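ABC transporter substrate-binding protein (Bradyrhizobium japonicum, PDB 4I1D) acts as a periplasmic solute-binding protein of an ABC transporter that binds D-malate and may bind polyamines such as putrescine or spermidine. Local coordinates at residues 74-87 against 236-250. Sequence-based numbering, arbitrary orientation.
Sequences GLIEKLDFSKIPNA and LKGAPNLETAVKFLN
The chi1 of N250 (-176°) swings its carboxamide away from the backbone N and out to N86, whose own CG stands beside its backbone N, and the two side chains cross with their amide planes 12° apart. Two bonds result. N86 N donates to N250 OD1 at 2.8 Å, nearly in line with the C=O bond. N86 ND2 donates to N250 O, an almost straight bond (177°) that reaches the acceptor from above its carbonyl plane. I84 is the N-cap of helix 85-88, and the first-turn NH of N86 thus finds its acceptor on a side chain of another helix. Shortened to an alanine, N250 would lose its carboxamide, and N86 N would probably be left without that acceptor. Beside this pair, the side chains of I84 and V246 cross at about a right angle, CG1 to CG1 3.8 Å, while L79 CD1 and L249 CD2 meet tip to tip at 3.8 Å. At the other end I76 and L236 form a single backbone bridge, with K237 N bonded to L75 O at 3.0 Å. There E77, bent at chi2, lies across the aliphatic chain of K237, and its OE2 receives a weak bond from G238 N in the type II turn L236 to A239. Residues 74-77 thus meet mainly this turn and L79 to N86 run along helix 242-252, whose L249 also packs on strands 59-63 and 219-235, while F248 turns to F7 of strand 4-9.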
loop_
_atom_site.group_PDB
_atom_site.type_symbol
_atom_site.label_atom_id
_atom_site.label_comp_id
_atom_site.label_asym_id
_atom_site.label_seq_id
_atom_site.Cartn_x
_atom_site.Cartn_y
_atom_site.Cartn_z
ATOM N N GLY A 74 -20.907 -27.867 10.326
ATOM C CA GLY A 74 -21.237 -27.962 11.740
ATOM C C GLY A 74 -21.741 -26.668 12.378
ATOM O O GLY A 74 -21.620 -26.483 13.590
ATOM N N LEU A 75 -22.319 -25.776 11.578
ATOM C CA LEU A 75 -22.726 -24.464 12.082
ATOM C C LEU A 75 -24.200 -24.392 12.446
ATOM O O LEU A 75 -24.615 -23.498 13.179
ATOM C CB LEU A 75 -22.409 -23.366 11.070
ATOM C CG LEU A 75 -20.943 -23.057 10.788
ATOM C CD1 LEU A 75 -20.821 -22.367 9.430
ATOM C CD2 LEU A 75 -20.337 -22.209 11.889
ATOM N N ILE A 76 -24.993 -25.318 11.925
ATOM C CA ILE A 76 -26.410 -25.363 12.267
ATOM C C ILE A 76 -26.830 -26.771 12.680
ATOM O O ILE A 76 -26.169 -27.757 12.338
ATOM C CB ILE A 76 -27.305 -24.842 11.116
ATOM C CG1 ILE A 76 -27.002 -25.582 9.819
ATOM C CG2 ILE A 76 -27.104 -23.336 10.905
ATOM C CD1 ILE A 76 -27.943 -25.207 8.684
ATOM N N GLU A 77 -27.933 -26.854 13.413
ATOM C CA GLU A 77 -28.356 -28.110 14.024
ATOM C C GLU A 77 -28.876 -29.112 13.010
ATOM O O GLU A 77 -29.577 -28.748 12.066
ATOM C CB GLU A 77 -29.436 -27.856 15.085
ATOM C CG GLU A 77 -28.963 -27.094 16.318
ATOM C CD GLU A 77 -28.302 -27.988 17.347
ATOM O OE1 GLU A 77 -28.413 -29.226 17.216
ATOM O OE2 GLU A 77 -27.671 -27.453 18.289
ATOM N N LYS A 78 -28.520 -30.378 13.208
ATOM C CA LYS A 78 -29.182 -31.461 12.504
ATOM C C LYS A 78 -30.586 -31.527 13.083
ATOM O O LYS A 78 -30.750 -31.689 14.283
ATOM C CB LYS A 78 -28.447 -32.776 12.744
ATOM C CG LYS A 78 -28.170 -33.587 11.478
ATOM C CD LYS A 78 -27.090 -34.637 11.740
ATOM C CE LYS A 78 -25.861 -33.999 12.400
ATOM N NZ LYS A 78 -24.884 -34.998 12.939
ATOM N N LEU A 79 -31.601 -31.370 12.244
ATOM C CA LEU A 79 -32.971 -31.316 12.743
ATOM C C LEU A 79 -33.586 -32.695 12.986
ATOM O O LEU A 79 -33.494 -33.590 12.138
ATOM C CB LEU A 79 -33.860 -30.511 11.795
ATOM C CG LEU A 79 -33.503 -29.034 11.608
ATOM C CD1 LEU A 79 -34.519 -28.367 10.691
ATOM C CD2 LEU A 79 -33.434 -28.330 12.956
ATOM N N ASP A 80 -34.214 -32.850 14.149
ATOM C CA ASP A 80 -35.003 -34.042 14.445
ATOM C C ASP A 80 -36.459 -33.833 14.027
ATOM O O ASP A 80 -37.236 -33.194 14.737
ATOM C CB ASP A 80 -34.929 -34.382 15.934
ATOM C CG ASP A 80 -35.765 -35.602 16.292
ATOM O OD1 ASP A 80 -36.271 -36.267 15.359
ATOM O OD2 ASP A 80 -35.909 -35.896 17.500
ATOM N N PHE A 81 -36.826 -34.377 12.873
ATOM C CA PHE A 81 -38.152 -34.135 12.315
ATOM C C PHE A 81 -39.293 -34.883 13.012
ATOM O O PHE A 81 -40.460 -34.701 12.661
ATOM C CB PHE A 81 -38.167 -34.407 10.806
ATOM C CG PHE A 81 -37.368 -33.419 10.013
ATOM C CD1 PHE A 81 -37.919 -32.204 9.638
ATOM C CD2 PHE A 81 -36.063 -33.698 9.650
ATOM C CE1 PHE A 81 -37.182 -31.284 8.911
ATOM C CE2 PHE A 81 -35.319 -32.784 8.922
ATOM C CZ PHE A 81 -35.878 -31.576 8.555
ATOM N N SER A 82 -38.967 -35.716 13.996
ATOM C CA SER A 82 -40.007 -36.373 14.782
ATOM C C SER A 82 -40.611 -35.365 15.757
ATOM O O SER A 82 -41.636 -35.625 16.385
ATOM C CB SER A 82 -39.447 -37.574 15.543
ATOM O OG SER A 82 -38.855 -37.170 16.766
ATOM N N LYS A 83 -39.965 -34.211 15.876
ATOM C CA LYS A 83 -40.437 -33.150 16.757
ATOM C C LYS A 83 -41.037 -31.991 15.963
ATOM O O LYS A 83 -41.520 -31.012 16.537
ATOM C CB LYS A 83 -39.299 -32.657 17.658
ATOM C CG LYS A 83 -38.766 -33.730 18.601
ATOM C CD LYS A 83 -37.760 -33.170 19.599
ATOM C CE LYS A 83 -37.342 -34.238 20.610
ATOM N NZ LYS A 83 -36.501 -33.698 21.725
ATOM N N ILE A 84 -41.010 -32.115 14.639
ATOM C CA ILE A 84 -41.515 -31.070 13.756
ATOM C C ILE A 84 -42.516 -31.642 12.753
ATOM O O ILE A 84 -42.266 -31.651 11.548
ATOM C CB ILE A 84 -40.356 -30.372 13.022
ATOM C CG1 ILE A 84 -39.183 -30.160 13.988
ATOM C CG2 ILE A 84 -40.823 -29.055 12.425
ATOM C CD1 ILE A 84 -37.918 -29.632 13.334
ATOM N N PRO A 85 -43.664 -32.114 13.256
ATOM C CA PRO A 85 -44.665 -32.821 12.451
ATOM C C PRO A 85 -44.966 -32.115 11.125
ATOM O O PRO A 85 -44.992 -32.760 10.074
ATOM C CB PRO A 85 -45.900 -32.810 13.351
ATOM C CG PRO A 85 -45.356 -32.729 14.725
ATOM C CD PRO A 85 -44.128 -31.887 14.637
ATOM N N ASN A 86 -45.178 -30.804 11.176
ATOM C CA ASN A 86 -45.489 -30.046 9.974
ATOM C C ASN A 86 -44.385 -30.139 8.920
ATOM O O ASN A 86 -44.658 -30.181 7.718
ATOM C CB ASN A 86 -45.801 -28.587 10.318
ATOM C CG ASN A 86 -47.122 -28.434 11.048
ATOM O OD1 ASN A 86 -48.045 -29.226 10.855
ATOM N ND2 ASN A 86 -47.219 -27.416 11.892
ATOM N N ALA A 87 -43.137 -30.187 9.368
ATOM C CA ALA A 87 -42.025 -30.271 8.438
ATOM C C ALA A 87 -41.878 -31.695 7.920
ATOM O O ALA A 87 -41.573 -31.914 6.752
ATOM C CB ALA A 87 -40.742 -29.807 9.102
ATOM N N LEU A 236 -29.206 -22.286 14.870
ATOM C CA LEU A 236 -27.764 -22.244 15.106
ATOM C C LEU A 236 -27.330 -23.360 16.037
ATOM O O LEU A 236 -28.024 -23.685 17.001
ATOM C CB LEU A 236 -27.306 -20.884 15.645
ATOM C CG LEU A 236 -27.082 -19.805 14.579
ATOM C CD1 LEU A 236 -28.401 -19.294 14.099
ATOM C CD2 LEU A 236 -26.247 -18.656 15.110
ATOM N N LYS A 237 -26.191 -23.967 15.730
ATOM C CA LYS A 237 -25.585 -24.924 16.644
ATOM C C LYS A 237 -25.259 -24.188 17.950
ATOM O O LYS A 237 -24.592 -23.155 17.937
ATOM C CB LYS A 237 -24.317 -25.512 16.023
ATOM C CG LYS A 237 -23.971 -26.910 16.500
ATOM C CD LYS A 237 -25.022 -27.914 16.052
ATOM C CE LYS A 237 -24.621 -29.334 16.415
ATOM N NZ LYS A 237 -23.368 -29.752 15.720
ATOM N N GLY A 238 -25.744 -24.703 19.073
ATOM C CA GLY A 238 -25.511 -24.056 20.353
ATOM C C GLY A 238 -26.482 -22.922 20.659
ATOM O O GLY A 238 -26.246 -22.115 21.560
ATOM N N ALA A 239 -27.579 -22.859 19.911
ATOM C CA ALA A 239 -28.604 -21.843 20.140
ATOM C C ALA A 239 -29.069 -21.856 21.597
ATOM O O ALA A 239 -29.366 -22.917 22.150
ATOM C CB ALA A 239 -29.782 -22.050 19.193
ATOM N N PRO A 240 -29.130 -20.672 22.225
ATOM C CA PRO A 240 -29.495 -20.583 23.641
ATOM C C PRO A 240 -30.919 -21.070 23.908
ATOM O O PRO A 240 -31.217 -21.462 25.033
ATOM C CB PRO A 240 -29.371 -19.078 23.940
ATOM C CG PRO A 240 -29.621 -18.425 22.630
ATOM C CD PRO A 240 -28.943 -19.342 21.627
ATOM N N ASN A 241 -31.781 -21.047 22.894
ATOM C CA ASN A 241 -33.170 -21.470 23.070
ATOM C C ASN A 241 -33.577 -22.558 22.087
ATOM O O ASN A 241 -34.671 -22.517 21.516
ATOM C CB ASN A 241 -34.126 -20.286 22.934
ATOM C CG ASN A 241 -33.859 -19.196 23.953
ATOM O OD1 ASN A 241 -34.116 -19.366 25.145
ATOM N ND2 ASN A 241 -33.356 -18.058 23.483
ATOM N N LEU A 242 -32.685 -23.525 21.897
ATOM C CA LEU A 242 -32.924 -24.655 21.011
ATOM C C LEU A 242 -34.352 -25.223 21.094
ATOM O O LEU A 242 -35.098 -25.173 20.114
ATOM C CB LEU A 242 -31.909 -25.760 21.297
ATOM C CG LEU A 242 -32.050 -26.998 20.411
ATOM C CD1 LEU A 242 -31.774 -26.630 18.967
ATOM C CD2 LEU A 242 -31.121 -28.111 20.890
ATOM N N GLU A 243 -34.727 -25.760 22.253
ATOM C CA GLU A 243 -36.025 -26.427 22.398
ATOM C C GLU A 243 -37.195 -25.561 21.938
ATOM O O GLU A 243 -38.032 -26.010 21.158
ATOM C CB GLU A 243 -36.253 -26.913 23.836
ATOM C CG GLU A 243 -35.956 -28.396 24.039
ATOM N N THR A 244 -37.255 -24.325 22.421
ATOM C CA THR A 244 -38.273 -23.392 21.952
ATOM C C THR A 244 -38.159 -23.203 20.436
ATOM O O THR A 244 -39.163 -23.151 19.721
ATOM C CB THR A 244 -38.143 -22.026 22.632
ATOM O OG1 THR A 244 -38.108 -22.203 24.052
ATOM C CG2 THR A 244 -39.316 -21.128 22.260
ATOM N N ALA A 245 -36.930 -23.120 19.943
ATOM C CA ALA A 245 -36.730 -22.871 18.526
ATOM C C ALA A 245 -37.262 -24.024 17.682
ATOM O O ALA A 245 -37.778 -23.809 16.582
ATOM C CB ALA A 245 -35.260 -22.611 18.226
ATOM N N VAL A 246 -37.131 -25.246 18.190
ATOM C CA VAL A 246 -37.640 -26.400 17.459
ATOM C C VAL A 246 -39.158 -26.287 17.355
ATOM O O VAL A 246 -39.733 -26.498 16.286
ATOM C CB VAL A 246 -37.231 -27.741 18.116
ATOM C CG1 VAL A 246 -37.839 -28.917 17.358
ATOM C CG2 VAL A 246 -35.707 -27.867 18.159
ATOM N N LYS A 247 -39.793 -25.916 18.462
ATOM C CA LYS A 247 -41.242 -25.716 18.494
ATOM C C LYS A 247 -41.702 -24.625 17.528
ATOM O O LYS A 247 -42.717 -24.780 16.849
ATOM C CB LYS A 247 -41.718 -25.406 19.915
ATOM C CG LYS A 247 -41.524 -26.556 20.888
ATOM C CD LYS A 247 -41.843 -26.126 22.316
ATOM C CE LYS A 247 -41.709 -27.289 23.297
ATOM N NZ LYS A 247 -41.744 -26.831 24.718
ATOM N N PHE A 248 -40.955 -23.528 17.464
ATOM C CA PHE A 248 -41.297 -22.447 16.548
ATOM C C PHE A 248 -41.217 -22.901 15.092
ATOM O O PHE A 248 -42.048 -22.533 14.266
ATOM C CB PHE A 248 -40.384 -21.240 16.753
ATOM C CG PHE A 248 -40.403 -20.283 15.603
ATOM C CD1 PHE A 248 -39.366 -20.263 14.683
ATOM C CD2 PHE A 248 -41.476 -19.427 15.419
ATOM C CE1 PHE A 248 -39.384 -19.385 13.614
ATOM C CE2 PHE A 248 -41.501 -18.551 14.349
ATOM C CZ PHE A 248 -40.454 -18.532 13.442
ATOM N N LEU A 249 -40.205 -23.696 14.783
ATOM C CA LEU A 249 -40.014 -24.176 13.423
ATOM C C LEU A 249 -41.262 -24.908 12.965
ATOM O O LEU A 249 -41.681 -24.797 11.817
ATOM C CB LEU A 249 -38.814 -25.119 13.350
ATOM C CG LEU A 249 -37.712 -24.664 12.404
ATOM C CD1 LEU A 249 -37.227 -23.282 12.806
ATOM C CD2 LEU A 249 -36.568 -25.665 12.395
ATOM N N ASN A 250 -41.862 -25.656 13.877
ATOM C CA ASN A 250 -43.047 -26.406 13.533
ATOM C C ASN A 250 -44.245 -25.500 13.228
ATOM O O ASN A 250 -44.982 -25.742 12.270
ATOM C CB ASN A 250 -43.378 -27.416 14.626
ATOM C CG ASN A 250 -44.547 -28.278 14.260
ATOM O OD1 ASN A 250 -44.483 -29.039 13.293
ATOM N ND2 ASN A 250 -45.631 -28.167 15.020
#